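Local structure of dihydrodipicolinate synthase (Agrobacterium tumefaciens, 3B4U) at residues 218-223 / 231-236; 28-33 / 63-68. The protein probably catalyses the condensation of pyruvate with aspartate semialdehyde, an early step towards lysine, as TIM-barrel dihydrodipicolinate synthases do. One frame throughout, in Å; residues are numbered along the deposited sequence.

Interaction 1: 218-223 / 231-236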
# COMPACT_ATOMS: atom_id res chain seq x y z
N THR B 218 10.48 -19.13 -20.43
CA THR B 218 10.77 -17.89 -21.15
C THR B 218 10.49 -17.98 -22.65
O THR B 218 9.81 -17.11 -23.20
CB THR B 218 12.22 -17.45 -20.92
OG1 THR B 218 12.50 -17.42 -19.51
CG2 THR B 218 12.41 -16.08 -21.52
N GLN B 219 11.03 -19.02 -23.30
CA GLN B 219 10.82 -19.15 -24.74
C GLN B 219 9.35 -19.28 -25.10
O GLN B 219 8.89 -18.71 -26.09
CB GLN B 219 11.62 -20.33 -25.29
CG GLN B 219 13.05 -19.98 -25.60
CD GLN B 219 13.13 -19.10 -26.83
OE1 GLN B 219 12.69 -19.51 -27.92
NE2 GLN B 219 13.71 -17.92 -26.71
N GLU B 220 8.62 -20.02 -24.30
CA GLU B 220 7.21 -20.23 -24.58
C GLU B 220 6.41 -18.94 -24.48
O GLU B 220 5.55 -18.62 -25.31
CB GLU B 220 6.61 -21.29 -23.64
CG GLU B 220 7.13 -22.71 -23.86
CD GLU B 220 8.49 -23.02 -23.27
OE1 GLU B 220 9.13 -22.16 -22.62
OE2 GLU B 220 8.94 -24.16 -23.49
N VAL B 221 6.70 -18.14 -23.46
CA VAL B 221 6.04 -16.84 -23.33
C VAL B 221 6.49 -15.89 -24.44
O VAL B 221 5.69 -15.12 -24.93
CB VAL B 221 6.20 -16.23 -21.92
CG1 VAL B 221 5.50 -14.89 -21.85
CG2 VAL B 221 5.64 -17.18 -20.84
N ARG B 222 7.77 -15.93 -24.83
CA ARG B 222 8.22 -15.07 -25.92
C ARG B 222 7.42 -15.28 -27.20
O ARG B 222 7.08 -14.34 -27.90
CB ARG B 222 9.72 -15.24 -26.15
CG ARG B 222 10.25 -14.25 -27.15
CD ARG B 222 11.72 -14.45 -27.50
NE ARG B 222 12.10 -13.52 -28.57
CZ ARG B 222 12.36 -12.23 -28.44
NH1 ARG B 222 12.43 -11.63 -27.24
NH2 ARG B 222 12.54 -11.52 -29.54
N ALA B 223 7.11 -16.54 -27.50
CA ALA B 223 6.36 -16.84 -28.73
C ALA B 223 5.01 -16.16 -28.69
O ALA B 223 4.49 -15.76 -29.73
CB ALA B 223 6.23 -18.33 -28.89
N ASP B 231 -0.42 -20.27 -27.16
CA ASP B 231 0.10 -21.48 -26.53
C ASP B 231 -0.90 -21.95 -25.50
O ASP B 231 -0.86 -21.56 -24.31
CB ASP B 231 1.49 -21.29 -25.91
CG ASP B 231 2.13 -22.59 -25.54
OD1 ASP B 231 1.43 -23.65 -25.41
OD2 ASP B 231 3.38 -22.61 -25.38
N PRO B 232 -1.83 -22.82 -25.89
CA PRO B 232 -2.82 -23.34 -24.96
C PRO B 232 -2.25 -23.98 -23.70
O PRO B 232 -2.90 -23.95 -22.66
CB PRO B 232 -3.60 -24.35 -25.82
CG PRO B 232 -3.53 -23.75 -27.19
CD PRO B 232 -2.10 -23.26 -27.28
N ARG B 233 -1.05 -24.52 -23.76
CA ARG B 233 -0.46 -25.14 -22.57
C ARG B 233 -0.23 -24.10 -21.46
O ARG B 233 -0.39 -24.39 -20.30
CB ARG B 233 0.89 -25.76 -22.90
CG ARG B 233 0.89 -26.85 -23.96
CD ARG B 233 2.30 -27.26 -24.30
NE ARG B 233 3.04 -26.12 -24.87
CZ ARG B 233 4.35 -26.10 -25.07
NH1 ARG B 233 5.09 -27.17 -24.85
NH2 ARG B 233 4.91 -24.99 -25.52
N ILE B 234 0.17 -22.89 -21.84
CA ILE B 234 0.42 -21.83 -20.88
C ILE B 234 -0.90 -21.39 -20.24
O ILE B 234 -1.00 -21.18 -19.04
CB ILE B 234 1.12 -20.64 -21.59
CG1 ILE B 234 2.52 -21.05 -22.07
CG2 ILE B 234 1.19 -19.39 -20.68
CD1 ILE B 234 3.58 -21.13 -20.98
N VAL B 235 -1.94 -21.25 -21.06
CA VAL B 235 -3.27 -20.90 -20.55
C VAL B 235 -3.73 -21.94 -19.53
O VAL B 235 -4.18 -21.62 -18.43
CB VAL B 235 -4.27 -20.75 -21.70
CG1 VAL B 235 -5.71 -20.54 -21.16
CG2 VAL B 235 -3.84 -19.64 -22.63
N ASP B 236 -3.58 -23.21 -19.89
CA ASP B 236 -3.96 -24.29 -18.99
C ASP B 236 -3.14 -24.28 -17.70
O ASP B 236 -3.68 -24.48 -16.63
CB ASP B 236 -3.78 -25.65 -19.66
CG ASP B 236 -4.83 -25.96 -20.71
OD1 ASP B 236 -5.84 -25.24 -20.88
OD2 ASP B 236 -4.64 -27.02 -21.35
O HOH W 1 4.74 -20.83 -26.82
O HOH W 2 7.81 -25.78 -25.36
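E220 lays the aliphatic part of its side chain over the first turn of helix 232-240. Its CB packs against I234 CD1 at 4.0 Å, and its CG comes obliquely to R233 NH2 at 3.6 Å. The chain of E220 bends at its second torsion (chi2 79°), which turns the carboxylate aside. E220 OE2 stays 4.6 Å from R233 NH2 and well out of the guanidinium plane. Directly the two can probably attract only through their charges.

Water fills in for direct polar bonds. One water donates to both E220 O and D231 OD2. A second donates to E220 OE2 and accepts from R233 NH2.

D231 is the N-cap residue of helix 232-240. Its OD1 accepts the backbone N-H of R233 at 3.1 Å from D231 OD1 to R233 N, on the anti side and well out of the carboxylate plane. The same carboxylate is gripped side-on by the guanidinium of R233. R233 NE gives an almost straight bond to D231 OD1 (3.0 Å, 174°). OD1 lies in the guanidinium plane and takes this N-H with its syn lone pair. R233 NH2 forms a salt bridge to D231 OD2 at 2.8 Å. OD1 thus accepts two N-H groups, and the paired grip fixes how the guanidinium is turned. The capping position and the neighbouring cation would both favour a charged D231.

Deeper in, V221 CG2 and I234 CD1 just touch at 4.5 Å. These are successive helices after strand 208-211, the last of a TIM barrel, packed on its outside. Their short segments cross at -111° with axes 10.7 Å apart. V221 also rests on L7 of strand 6-10, at the barrel wall. On helix 232-240, I234 reaches F289 of helix 275-289 and E195 of helix 195-203.

Interaction 2: 28-33 / 63-68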
# COMPACT_ATOMS: atom_id res chain seq x y z
N ALA B 28 21.93 -13.70 -11.42
CA ALA B 28 22.09 -14.88 -12.28
C ALA B 28 20.76 -15.30 -12.93
O ALA B 28 20.72 -15.67 -14.10
CB ALA B 28 22.72 -16.04 -11.47
N HIS B 29 19.69 -15.20 -12.17
CA HIS B 29 18.36 -15.48 -12.69
C HIS B 29 17.97 -14.48 -13.77
O HIS B 29 17.47 -14.86 -14.82
CB HIS B 29 17.35 -15.55 -11.54
CG HIS B 29 15.97 -15.81 -11.99
ND1 HIS B 29 15.61 -16.94 -12.68
CD2 HIS B 29 14.85 -15.07 -11.82
CE1 HIS B 29 14.31 -16.87 -12.92
NE2 HIS B 29 13.82 -15.75 -12.42
N ALA B 30 18.25 -13.21 -13.54
CA ALA B 30 18.00 -12.20 -14.57
C ALA B 30 18.78 -12.53 -15.85
O ALA B 30 18.24 -12.46 -16.95
CB ALA B 30 18.38 -10.82 -14.06
N ARG B 31 20.06 -12.87 -15.72
CA ARG B 31 20.86 -13.19 -16.89
C ARG B 31 20.29 -14.39 -17.63
O ARG B 31 20.29 -14.42 -18.86
CB ARG B 31 22.29 -13.51 -16.48
CG ARG B 31 23.07 -12.29 -16.03
CD ARG B 31 23.49 -11.41 -17.19
NE ARG B 31 24.46 -10.38 -16.78
CZ ARG B 31 24.82 -9.33 -17.53
NH1 ARG B 31 25.69 -8.48 -17.04
NH2 ARG B 31 24.33 -9.12 -18.73
N ARG B 32 19.82 -15.39 -16.90
CA ARG B 32 19.20 -16.57 -17.51
C ARG B 32 17.95 -16.17 -18.29
O ARG B 32 17.74 -16.58 -19.43
CB ARG B 32 18.89 -17.61 -16.43
CG ARG B 32 18.03 -18.76 -16.93
CD ARG B 32 17.95 -19.92 -15.93
NE ARG B 32 17.46 -19.44 -14.64
CZ ARG B 32 17.97 -19.74 -13.46
NH1 ARG B 32 18.96 -20.60 -13.35
NH2 ARG B 32 17.48 -19.17 -12.38
N CYS B 33 17.07 -15.36 -17.68
CA CYS B 33 15.86 -14.94 -18.36
C CYS B 33 16.15 -14.11 -19.61
O CYS B 33 15.50 -14.30 -20.66
CB CYS B 33 14.99 -14.15 -17.38
SG CYS B 33 14.22 -15.15 -16.08
N SER B 63 21.68 -0.90 -7.77
CA SER B 63 23.10 -0.60 -7.88
C SER B 63 23.90 -1.87 -8.19
O SER B 63 24.81 -1.86 -9.01
CB SER B 63 23.56 0.05 -6.59
OG SER B 63 24.94 0.36 -6.65
N SER B 64 23.59 -2.96 -7.50
CA SER B 64 24.29 -4.22 -7.74
C SER B 64 24.04 -4.78 -9.14
O SER B 64 24.96 -5.30 -9.78
CB SER B 64 23.91 -5.25 -6.70
OG SER B 64 24.35 -4.89 -5.41
N PHE B 65 22.80 -4.66 -9.63
CA PHE B 65 22.52 -5.10 -11.01
C PHE B 65 23.37 -4.34 -12.00
O PHE B 65 23.94 -4.94 -12.94
CB PHE B 65 21.04 -4.84 -11.35
CG PHE B 65 20.15 -6.05 -11.19
CD1 PHE B 65 19.85 -6.57 -9.94
CD2 PHE B 65 19.60 -6.68 -12.32
CE1 PHE B 65 19.05 -7.71 -9.84
CE2 PHE B 65 18.83 -7.82 -12.20
CZ PHE B 65 18.55 -8.33 -10.96
N ILE B 66 23.47 -3.03 -11.81
CA ILE B 66 24.22 -2.19 -12.74
C ILE B 66 25.72 -2.48 -12.63
O ILE B 66 26.41 -2.59 -13.65
CB ILE B 66 23.84 -0.72 -12.54
CG1 ILE B 66 22.37 -0.55 -12.97
CG2 ILE B 66 24.76 0.19 -13.34
CD1 ILE B 66 21.75 0.81 -12.68
N ALA B 67 26.23 -2.66 -11.42
CA ALA B 67 27.65 -3.01 -11.25
C ALA B 67 27.97 -4.37 -11.85
O ALA B 67 29.08 -4.58 -12.35
CB ALA B 67 28.03 -2.98 -9.78
N ALA B 68 27.00 -5.28 -11.87
CA ALA B 68 27.15 -6.62 -12.45
C ALA B 68 27.05 -6.59 -13.99
O ALA B 68 27.12 -7.62 -14.63
CB ALA B 68 26.13 -7.57 -11.86
O HOH W 3 26.16 -10.69 -14.55
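R31 starts with CG anti to its carbonyl carbon (chi1 -72°) and bends at chi2 (-75°), which carries the guanidinium across to A68 at the C-terminal end of helix 57-67. The two helices belong to the outer layer of a TIM barrel, and they flank strand 40-43 in the chain order helix, strand, helix.

Nearer the barrel wall the contact is apolar. The methyl of A30 sits obliquely to the ring of F65, with A30 CB 3.6 Å from F65 CE2 and 4.0 Å from F65 CZ. Neither helix comes close with its backbone: the CA atoms of A30 and F65, the nearest pair, are 9.1 Å apart, so the ring spans much of the distance. F65 also reaches back to M26 and I27 on helix 23-35 and to L43 on strand 40-43, while A30 packs on V41 of that strand. The A30-F65 pair is buried.

Further out the contact is polar, and R31 is exposed. R32 of helix 23-35 makes a salt bridge with E260.

Beside R31 the carbonyl of A68 is held twice. A water accepts from R31 NE at 2.8 Å and donates to A68 O at 3.2 Å. The direct link is a bent bond from R31 NH1 to A68 O at 2.9 Å, with the oxygen close to the guanidinium plane and the donor tilted 28° from the carbonyl plane.

Overall arrangement
Both contacts are partly buried and join helices on the outside of the same barrel. They hold different helix pairs: 218-225 with 232-240 in interaction 1, and 23-35 with 57-67 in interaction 2. Each has an apolar inner part and a wetter outer one. In interaction 1 the arginine is spent on an aspartate of its own segment, and waters carry the polar link across. In interaction 2 the arginine bonds directly to the other helix's end, with a water beside it. The centres of the two contacts lie about 24 Å apart, yet they meet where T218 CG2 packs on C33 O at 3.7 Å, linking helices 218-225 and 23-35.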